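Local coordinates for protein importin subunit beta-1 (Saccharomyces cerevisiae, PDB 5OWU) that carries proteins into the nucleus, acting with importin alpha, the subunit that recognises the classical nuclear localization signal of the cargo, at residues N203-A206 with D207-I210; E217-G220 with E221-L225; Q265-Y268 with A269-A273. All blocks are in the same frame, centred on the assembly; numbering follows the deposited sequence.

Contact 1. Residues N203-A206 with D207-I210; sequences NALA and DSLI
Near the C-terminal end of helix 195-208, in HEAT repeat 5, the side chain of Ser208 turns back on the backbone of Leu205 one turn earlier, and the bonding pattern of the main chain changes here. Ser208 OG donates to Leu205 O at 2.7 Å, arriving well bent to the flank of the carbonyl, with a C=O...OG angle of 120°. It gets there because OG stands between the backbone N and the carbonyl carbon (chi1 79°), which folds the hydroxyl against its own helix. The buried hydroxyl thus has a backbone acceptor close at hand.

The main chain changes character over the same residues. Asp207 N still makes a regular helical bond to Asn203 O (3.0 Å). Ser208 N instead is shared weakly between Ala204 O, at 2.9 Å, and Leu205 O, also at 2.9 Å. Leu209 N follows with a weak, long bond of 3.4 Å to Ala206 O, three residues back as in a 3-10 turn. A water then bridges Ala206 O and Ile210 N: it donates to Ala206 O (3.1 Å) and accepts from Ile210 N (3.0 Å), relaying a link that a regular helix would make directly. Another water donates both to Asn203 O and to Asp207 OD1, tying the carboxylate to the side of the helix.

On the apolar side, Leu205 CG and Leu209 CD2 come within 4.5 Å. Leu205 packs on Leu181 and Ile184 of helix 177-188 and on Leu225 and Val229 of helix 219-233, while Leu209 leans on Lys250, Ile251 and Leu254 of helix 238-255. Asp207 and Ser208 touch Cys163 of helix 149-165, so this short stretch meets four neighbouring helices.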
ATOM      1  N   ASN A 203     -22.075  11.639  -0.906  1.00 29.42           N
ATOM      2  CA  ASN A 203     -20.851  11.220  -1.585  1.00 33.22           C
ATOM      3  C   ASN A 203     -20.033  12.427  -2.039  1.00 32.27           C
ATOM      4  O   ASN A 203     -18.804  12.460  -1.877  1.00 30.70           O
ATOM      5  CB  ASN A 203     -21.204  10.318  -2.769  1.00 37.64           C
ATOM      6  CG  ASN A 203     -21.779   8.977  -2.334  1.00 39.83           C
ATOM      7  OD1 ASN A 203     -21.506   8.497  -1.238  1.00 35.06           O
ATOM      8  ND2 ASN A 203     -22.570   8.365  -3.203  1.00 42.01           N
ATOM      9  N   ALA A 204     -20.698  13.436  -2.598  1.00 31.97           N
ATOM     10  CA  ALA A 204     -20.001  14.665  -2.962  1.00 32.51           C
ATOM     11  C   ALA A 204     -19.392  15.339  -1.737  1.00 23.50           C
ATOM     12  O   ALA A 204     -18.272  15.853  -1.793  1.00 26.48           O
ATOM     13  CB  ALA A 204     -20.962  15.611  -3.673  1.00 28.67           C
ATOM     14  N   LEU A 205     -20.118  15.356  -0.622  1.00 31.39           N
ATOM     15  CA  LEU A 205     -19.603  15.981   0.592  1.00 31.03           C
ATOM     16  C   LEU A 205     -18.316  15.302   1.036  1.00 28.34           C
ATOM     17  O   LEU A 205     -17.308  15.967   1.350  1.00 29.68           O
ATOM     18  CB  LEU A 205     -20.663  15.913   1.693  1.00 25.92           C
ATOM     19  CG  LEU A 205     -20.315  16.577   3.019  1.00 30.76           C
ATOM     20  CD1 LEU A 205     -19.998  18.054   2.808  1.00 28.28           C
ATOM     21  CD2 LEU A 205     -21.461  16.397   4.024  1.00 34.44           C
ATOM     22  N   ALA A 206     -18.337  13.965   1.065  1.00 32.82           N
ATOM     23  CA  ALA A 206     -17.122  13.204   1.323  1.00 30.70           C
ATOM     24  C   ALA A 206     -16.002  13.640   0.385  1.00 29.22           C
ATOM     25  O   ALA A 206     -14.871  13.878   0.824  1.00 34.24           O
ATOM     26  CB  ALA A 206     -17.400  11.710   1.175  1.00 27.97           C
ATOM     27  N   ASP A 207     -16.307  13.765  -0.915  1.00 30.08           N
ATOM     28  CA  ASP A 207     -15.285  14.204  -1.869  1.00 28.97           C
ATOM     29  C   ASP A 207     -14.766  15.600  -1.548  1.00 33.25           C
ATOM     30  O   ASP A 207     -13.608  15.918  -1.840  1.00 29.39           O
ATOM     31  CB  ASP A 207     -15.837  14.201  -3.298  1.00 33.02           C
ATOM     32  CG  ASP A 207     -16.077  12.802  -3.836  1.00 43.77           C
ATOM     33  OD1 ASP A 207     -15.396  11.856  -3.396  1.00 40.90           O
ATOM     34  OD2 ASP A 207     -16.955  12.655  -4.709  1.00 32.55           O
ATOM     35  N   SER A 208     -15.608  16.452  -0.970  1.00 30.72           N
ATOM     36  CA  SER A 208     -15.268  17.853  -0.780  1.00 28.85           C
ATOM     37  C   SER A 208     -14.469  18.112   0.487  1.00 32.32           C
ATOM     38  O   SER A 208     -13.901  19.203   0.625  1.00 28.24           O
ATOM     39  CB  SER A 208     -16.545  18.692  -0.707  1.00 39.99           C
ATOM     40  OG  SER A 208     -17.124  18.577   0.582  1.00 31.98           O
ATOM     41  N   LEU A 209     -14.435  17.151   1.418  1.00 32.50           N
ATOM     42  CA  LEU A 209     -13.937  17.437   2.765  1.00 35.85           C
ATOM     43  C   LEU A 209     -12.555  18.091   2.783  1.00 37.45           C
ATOM     44  O   LEU A 209     -12.282  18.946   3.634  1.00 32.73           O
ATOM     45  CB  LEU A 209     -13.925  16.153   3.592  1.00 36.57           C
ATOM     46  CG  LEU A 209     -15.331  15.641   3.915  1.00 33.61           C
ATOM     47  CD1 LEU A 209     -15.254  14.361   4.694  1.00 35.08           C
ATOM     48  CD2 LEU A 209     -16.166  16.667   4.677  1.00 29.28           C
ATOM     49  N   ILE A 210     -11.660  17.713   1.870  1.00 33.47           N
ATOM     50  CA  ILE A 210     -10.307  18.260   1.938  1.00 32.91           C
ATOM     51  C   ILE A 210     -10.252  19.734   1.565  1.00 40.31           C
ATOM     52  O   ILE A 210      -9.223  20.380   1.796  1.00 42.44           O
ATOM     53  CB  ILE A 210      -9.351  17.416   1.064  1.00 47.79           C
ATOM     54  CG1 ILE A 210      -9.194  16.027   1.696  1.00 46.79           C
ATOM     55  CG2 ILE A 210      -7.982  18.077   0.930  1.00 62.43           C
ATOM     56  CD1 ILE A 210      -8.124  15.139   1.087  1.00 61.58           C
TER
HETATM   57  O   HOH W   1     -17.642   9.808  -2.448  1.00 48.72           O
HETATM   58  O   HOH W   2     -12.041  15.106   0.451  1.00 41.92           O

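Contact 2. Residues E217-G220 with E221-L225; sequences EREG and ERNYL
Arg218 and Glu221 form a salt bridge across the first turn of helix 219-233, the opening helix of HEAT repeat 6, with Arg218 at its N-cap position. Arg218 NH1 reaches Glu221 OE2 at 2.8 Å, in the plane of its own guanidinium; it meets OE2 on the syn side but 26° out of the carboxylate plane, the two groups being turned 75° apart. The two side chains run alongside each other in the same direction. The helix itself starts with Arg222 N bonded almost straight to Arg218 O (2.9 Å) and Asn223 N to Glu219 O (2.8 Å).

Arg222 folds back over this start: its chain bends at chi3 (52°), which lays one guanidinium face over Glu219 CA and brings NH2 within 3.5 Å of Glu219 CG. The meeting is with the aliphatic part of Glu219, whose OE1 stays 5.2 Å from Arg222 NH2.

A second shell fixes these groups. Asn215 ND2 bonds Glu221 OE1, Asn178 OD1 takes a further bond from Arg218 NH1, and Glu221 OE2 also meets the backbone of another protein chain, so both partners of the salt bridge are held from outside. Arg222 NH1 is bonded to Met216 O, just before the helix. Finally, the hydroxyl of Tyr262 joins the two neighbouring side chains, hydrogen-bonding both Arg222 NE and Asn223 OD1.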
ATOM      1  N   GLU A 217     -13.139  25.426  10.419  1.00 51.60           N
ATOM      2  CA  GLU A 217     -12.620  26.270  11.486  1.00 46.69           C
ATOM      3  C   GLU A 217     -13.639  27.287  11.984  1.00 49.93           C
ATOM      4  O   GLU A 217     -13.347  27.993  12.955  1.00 66.08           O
ATOM      5  CB  GLU A 217     -11.353  26.980  11.010  1.00 60.44           C
ATOM      6  CG  GLU A 217     -10.208  26.021  10.701  1.00 61.05           C
ATOM      7  CD  GLU A 217      -9.008  26.711  10.083  1.00 73.70           C
ATOM      8  OE1 GLU A 217      -9.138  27.880   9.657  1.00 79.17           O
ATOM      9  OE2 GLU A 217      -7.933  26.077  10.021  1.00 72.35           O
ATOM     10  N   ARG A 218     -14.816  27.378  11.366  1.00 45.63           N
ATOM     11  CA  ARG A 218     -15.884  28.255  11.828  1.00 47.17           C
ATOM     12  C   ARG A 218     -16.882  27.418  12.612  1.00 45.45           C
ATOM     13  O   ARG A 218     -17.503  26.509  12.054  1.00 41.18           O
ATOM     14  CB  ARG A 218     -16.579  28.957  10.662  1.00 44.64           C
ATOM     15  CG  ARG A 218     -15.672  29.872   9.867  1.00 52.19           C
ATOM     16  CD  ARG A 218     -16.297  30.259   8.538  1.00 50.70           C
ATOM     17  NE  ARG A 218     -15.288  30.745   7.606  1.00 55.27           N
ATOM     18  CZ  ARG A 218     -15.447  30.802   6.288  1.00 55.36           C
ATOM     19  NH1 ARG A 218     -16.582  30.403   5.726  1.00 37.81           N
ATOM     20  NH2 ARG A 218     -14.462  31.258   5.527  1.00 59.23           N
ATOM     21  N   GLU A 219     -17.040  27.737  13.896  1.00 48.82           N
ATOM     22  CA  GLU A 219     -17.826  26.886  14.783  1.00 51.10           C
ATOM     23  C   GLU A 219     -19.252  26.711  14.275  1.00 42.82           C
ATOM     24  O   GLU A 219     -19.789  25.601  14.302  1.00 42.27           O
ATOM     25  CB  GLU A 219     -17.836  27.464  16.204  1.00 53.81           C
ATOM     26  CG  GLU A 219     -18.360  26.491  17.259  1.00 59.22           C
ATOM     27  CD  GLU A 219     -18.676  27.162  18.589  1.00 75.05           C
ATOM     28  OE1 GLU A 219     -18.188  28.289  18.832  1.00 71.22           O
ATOM     29  OE2 GLU A 219     -19.424  26.561  19.389  1.00 68.63           O
ATOM     30  N   GLY A 220     -19.887  27.789  13.815  1.00 39.24           N
ATOM     31  CA  GLY A 220     -21.279  27.687  13.402  1.00 42.25           C
ATOM     32  C   GLY A 220     -21.466  26.813  12.176  1.00 38.72           C
ATOM     33  O   GLY A 220     -22.380  25.982  12.122  1.00 43.41           O
ATOM     34  N   GLU A 221     -20.596  26.981  11.175  1.00 43.05           N
ATOM     35  CA  GLU A 221     -20.666  26.139   9.982  1.00 43.22           C
ATOM     36  C   GLU A 221     -20.335  24.688  10.310  1.00 38.96           C
ATOM     37  O   GLU A 221     -20.997  23.767   9.817  1.00 36.92           O
ATOM     38  CB  GLU A 221     -19.713  26.663   8.910  1.00 41.79           C
ATOM     39  CG  GLU A 221     -19.976  28.092   8.460  1.00 47.94           C
ATOM     40  CD  GLU A 221     -19.137  28.478   7.253  1.00 54.37           C
ATOM     41  OE1 GLU A 221     -18.658  27.561   6.546  1.00 42.05           O
ATOM     42  OE2 GLU A 221     -18.953  29.693   7.013  1.00 49.73           O
ATOM     43  N   ARG A 222     -19.296  24.464  11.117  1.00 44.23           N
ATOM     44  CA  ARG A 222     -18.940  23.106  11.524  1.00 50.67           C
ATOM     45  C   ARG A 222     -20.103  22.436  12.250  1.00 40.38           C
ATOM     46  O   ARG A 222     -20.456  21.284  11.966  1.00 35.15           O
ATOM     47  CB  ARG A 222     -17.690  23.155  12.408  1.00 48.96           C
ATOM     48  CG  ARG A 222     -17.103  21.804  12.763  1.00 48.49           C
ATOM     49  CD  ARG A 222     -15.860  21.939  13.639  1.00 50.49           C
ATOM     50  NE  ARG A 222     -16.071  22.776  14.827  1.00 47.47           N
ATOM     51  CZ  ARG A 222     -15.373  23.871  15.140  1.00 54.22           C
ATOM     52  NH1 ARG A 222     -14.384  24.304  14.372  1.00 57.16           N
ATOM     53  NH2 ARG A 222     -15.660  24.542  16.246  1.00 66.46           N
ATOM     54  N   ASN A 223     -20.712  23.151  13.197  1.00 36.36           N
ATOM     55  CA  ASN A 223     -21.856  22.617  13.925  1.00 46.12           C
ATOM     56  C   ASN A 223     -22.974  22.238  12.967  1.00 37.59           C
ATOM     57  O   ASN A 223     -23.517  21.129  13.040  1.00 39.51           O
ATOM     58  CB  ASN A 223     -22.364  23.637  14.952  1.00 38.80           C
ATOM     59  CG  ASN A 223     -21.461  23.751  16.174  1.00 40.48           C
ATOM     60  OD1 ASN A 223     -20.604  22.906  16.408  1.00 44.96           O
ATOM     61  ND2 ASN A 223     -21.661  24.802  16.965  1.00 43.16           N
ATOM     62  N   TYR A 224     -23.338  23.147  12.056  1.00 33.50           N
ATOM     63  CA  TYR A 224     -24.450  22.856  11.155  1.00 36.35           C
ATOM     64  C   TYR A 224     -24.146  21.658  10.262  1.00 37.47           C
ATOM     65  O   TYR A 224     -24.989  20.767  10.085  1.00 34.99           O
ATOM     66  CB  TYR A 224     -24.775  24.080  10.298  1.00 46.51           C
ATOM     67  CG  TYR A 224     -25.886  23.827   9.304  1.00 42.78           C
ATOM     68  CD1 TYR A 224     -27.199  23.694   9.725  1.00 50.54           C
ATOM     69  CD2 TYR A 224     -25.623  23.719   7.942  1.00 41.23           C
ATOM     70  CE1 TYR A 224     -28.220  23.461   8.828  1.00 62.36           C
ATOM     71  CE2 TYR A 224     -26.640  23.485   7.036  1.00 43.47           C
ATOM     72  CZ  TYR A 224     -27.938  23.356   7.484  1.00 52.51           C
ATOM     73  OH  TYR A 224     -28.959  23.126   6.589  1.00 58.51           O
ATOM     74  N   LEU A 225     -22.947  21.622   9.677  1.00 32.21           N
ATOM     75  CA  LEU A 225     -22.581  20.499   8.818  1.00 31.29           C
ATOM     76  C   LEU A 225     -22.631  19.177   9.582  1.00 35.69           C
ATOM     77  O   LEU A 225     -23.164  18.176   9.084  1.00 40.65           O
ATOM     78  CB  LEU A 225     -21.191  20.723   8.228  1.00 35.33           C
ATOM     79  CG  LEU A 225     -20.735  19.641   7.238  1.00 34.93           C
ATOM     80  CD1 LEU A 225     -21.749  19.478   6.119  1.00 45.32           C
ATOM     81  CD2 LEU A 225     -19.371  19.945   6.652  1.00 51.18           C
TER

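Contact 3. Residues Q265-Y268 with A269-A273; sequences QALY and ALTIA
Tyr268 and Ile272, one turn apart on helix 260-274, make a CH-pi contact on the flank that faces helix 317-332. Ile272 CD1 lies over one face of the phenol ring, 3.6 Å from the ring centroid and displaced toward the rim. It comes nearest to Tyr268 CE2, an approach so short that its exact value is doubtful. Tyr268 holds CG roughly anti to its backbone N (chi1 157°), which stands the ring out from the helix with one face turned to Ile272 CD1.

The polar contacts centre on Leu267 O, which accepts two bonds from one residue. Thr271 N gives the ordinary helical bond at 2.9 Å, and Thr271 OG1 adds a second at 2.8 Å from the opposite face of the carbonyl plane. The buried hydroxyl is used twice, since it also accepts from the indole NE1 of Trp290. The helix has a wider pi-type turn at 265-267, but from Ala266 O onward the bonds are ordinary helical ones: Leu270 N bonds Ala266 O (2.9 Å), and Ile272 N bonds Tyr268 O (3.0 Å).

Apolar contacts are lighter. Leu270 CD1 rests on Ala266 CB at 4.1 Å, and both residues also pack on apolar side chains of another protein chain.

Around the helix the faces divide by partner: Leu267 and Thr271 turn to helices 238-255 and 280-306, while Tyr268 and Ile272 meet helix 317-332. Helix 260-274 packed on helix 280-306 within repeat 7, and on helices of the adjoining repeats, is the stacking of a HEAT-repeat solenoid.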
ATOM      1  N   GLN A 265     -21.560  14.955  22.685  1.00 39.69           N
ATOM      2  CA  GLN A 265     -22.960  15.356  22.687  1.00 34.95           C
ATOM      3  C   GLN A 265     -23.872  14.385  21.951  1.00 44.64           C
ATOM      4  O   GLN A 265     -25.084  14.407  22.195  1.00 32.24           O
ATOM      5  CB  GLN A 265     -23.098  16.750  22.080  1.00 45.51           C
ATOM      6  CG  GLN A 265     -22.392  17.832  22.889  1.00 43.65           C
ATOM      7  CD  GLN A 265     -22.393  19.175  22.185  1.00 54.71           C
ATOM      8  OE1 GLN A 265     -23.238  19.440  21.329  1.00 53.18           O
ATOM      9  NE2 GLN A 265     -21.438  20.028  22.539  1.00 52.72           N
ATOM     10  N   ALA A 266     -23.341  13.530  21.071  1.00 28.28           N
ATOM     11  CA  ALA A 266     -24.233  12.664  20.301  1.00 39.24           C
ATOM     12  C   ALA A 266     -23.595  11.399  19.741  1.00 34.63           C
ATOM     13  O   ALA A 266     -24.150  10.309  19.896  1.00 36.66           O
ATOM     14  CB  ALA A 266     -24.842  13.453  19.141  1.00 34.81           C
ATOM     15  N   LEU A 267     -22.452  11.521  19.066  1.00 41.03           N
ATOM     16  CA  LEU A 267     -21.984  10.408  18.245  1.00 41.32           C
ATOM     17  C   LEU A 267     -21.594   9.197  19.087  1.00 32.65           C
ATOM     18  O   LEU A 267     -21.765   8.050  18.655  1.00 33.84           O
ATOM     19  CB  LEU A 267     -20.817  10.868  17.378  1.00 40.61           C
ATOM     20  CG  LEU A 267     -21.169  11.621  16.086  1.00 43.13           C
ATOM     21  CD1 LEU A 267     -19.926  12.042  15.302  1.00 46.87           C
ATOM     22  CD2 LEU A 267     -22.068  10.786  15.195  1.00 42.43           C
ATOM     23  N   TYR A 268     -21.060   9.421  20.284  1.00 35.34           N
ATOM     24  CA  TYR A 268     -20.741   8.308  21.172  1.00 33.29           C
ATOM     25  C   TYR A 268     -21.977   7.445  21.427  1.00 41.09           C
ATOM     26  O   TYR A 268     -21.989   6.233  21.152  1.00 38.54           O
ATOM     27  CB  TYR A 268     -20.156   8.873  22.470  1.00 37.09           C
ATOM     28  CG  TYR A 268     -20.263   7.972  23.670  1.00 44.18           C
ATOM     29  CD1 TYR A 268     -21.400   7.992  24.469  1.00 42.21           C
ATOM     30  CD2 TYR A 268     -19.221   7.121  24.027  1.00 48.54           C
ATOM     31  CE1 TYR A 268     -21.508   7.190  25.570  1.00 51.85           C
ATOM     32  CE2 TYR A 268     -19.326   6.308  25.136  1.00 45.49           C
ATOM     33  CZ  TYR A 268     -20.475   6.352  25.900  1.00 52.37           C
ATOM     34  OH  TYR A 268     -20.600   5.558  27.012  1.00 59.80           O
ATOM     35  N   ALA A 269     -23.042   8.075  21.923  1.00 33.42           N
ATOM     36  CA  ALA A 269     -24.276   7.354  22.211  1.00 38.81           C
ATOM     37  C   ALA A 269     -24.864   6.733  20.947  1.00 31.87           C
ATOM     38  O   ALA A 269     -25.233   5.553  20.938  1.00 39.99           O
ATOM     39  CB  ALA A 269     -25.280   8.302  22.867  1.00 35.92           C
ATOM     40  N   LEU A 270     -24.945   7.511  19.863  1.00 37.50           N
ATOM     41  CA  LEU A 270     -25.577   7.025  18.634  1.00 47.33           C
ATOM     42  C   LEU A 270     -24.863   5.791  18.085  1.00 41.14           C
ATOM     43  O   LEU A 270     -25.491   4.756  17.811  1.00 38.70           O
ATOM     44  CB  LEU A 270     -25.595   8.136  17.581  1.00 43.47           C
ATOM     45  CG  LEU A 270     -26.429   9.396  17.860  1.00 46.58           C
ATOM     46  CD1 LEU A 270     -26.259  10.390  16.729  1.00 46.94           C
ATOM     47  CD2 LEU A 270     -27.897   9.060  18.048  1.00 44.58           C
ATOM     48  N   THR A 271     -23.543   5.884  17.906  1.00 42.76           N
ATOM     49  CA  THR A 271     -22.817   4.784  17.281  1.00 34.61           C
ATOM     50  C   THR A 271     -22.796   3.562  18.183  1.00 35.44           C
ATOM     51  O   THR A 271     -22.912   2.425  17.704  1.00 40.37           O
ATOM     52  CB  THR A 271     -21.395   5.220  16.916  1.00 30.43           C
ATOM     53  OG1 THR A 271     -20.645   5.527  18.096  1.00 36.83           O
ATOM     54  CG2 THR A 271     -21.432   6.436  15.999  1.00 36.03           C
ATOM     55  N   ILE A 272     -22.673   3.774  19.500  1.00 34.08           N
ATOM     56  CA  ILE A 272     -22.734   2.639  20.414  1.00 42.82           C
ATOM     57  C   ILE A 272     -24.091   1.957  20.317  1.00 42.11           C
ATOM     58  O   ILE A 272     -24.189   0.724  20.345  1.00 42.94           O
ATOM     59  CB  ILE A 272     -22.428   3.086  21.854  1.00 41.37           C
ATOM     60  CG1 ILE A 272     -20.937   3.418  21.967  1.00 44.76           C
ATOM     61  CG2 ILE A 272     -22.821   1.996  22.851  1.00 51.21           C
ATOM     62  CD1 ILE A 272     -20.496   3.887  23.336  1.00 64.03           C
ATOM     63  N   ALA A 273     -25.157   2.748  20.206  1.00 42.64           N
ATOM     64  CA  ALA A 273     -26.495   2.182  20.120  1.00 41.81           C
ATOM     65  C   ALA A 273     -26.639   1.320  18.874  1.00 43.85           C
ATOM     66  O   ALA A 273     -27.082   0.168  18.950  1.00 43.90           O
ATOM     67  CB  ALA A 273     -27.534   3.301  20.122  1.00 49.67           C
TER

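Overall arrangement
From the N terminus the three contacts follow in series through HEAT repeats 5, 6 and 7; each joins residues about one turn apart in a continuous stretch, so none closes a long loop and none nest or cross. Contact 1 lies where helix 195-208 gives way to a loop, contact 2 at the start of helix 219-233, contact 3 within helix 260-274. Contacts 1 and 2 touch, Leu205 CD2 packing on Leu225 CD1 at 3.7 Å. Contacts 2 and 3 do not, but their helices meet: Leu267 packs on Met226 and Cys230. Contacts 1 and 3 have centres about 23 Å apart and share helix 238-255 as a neighbour.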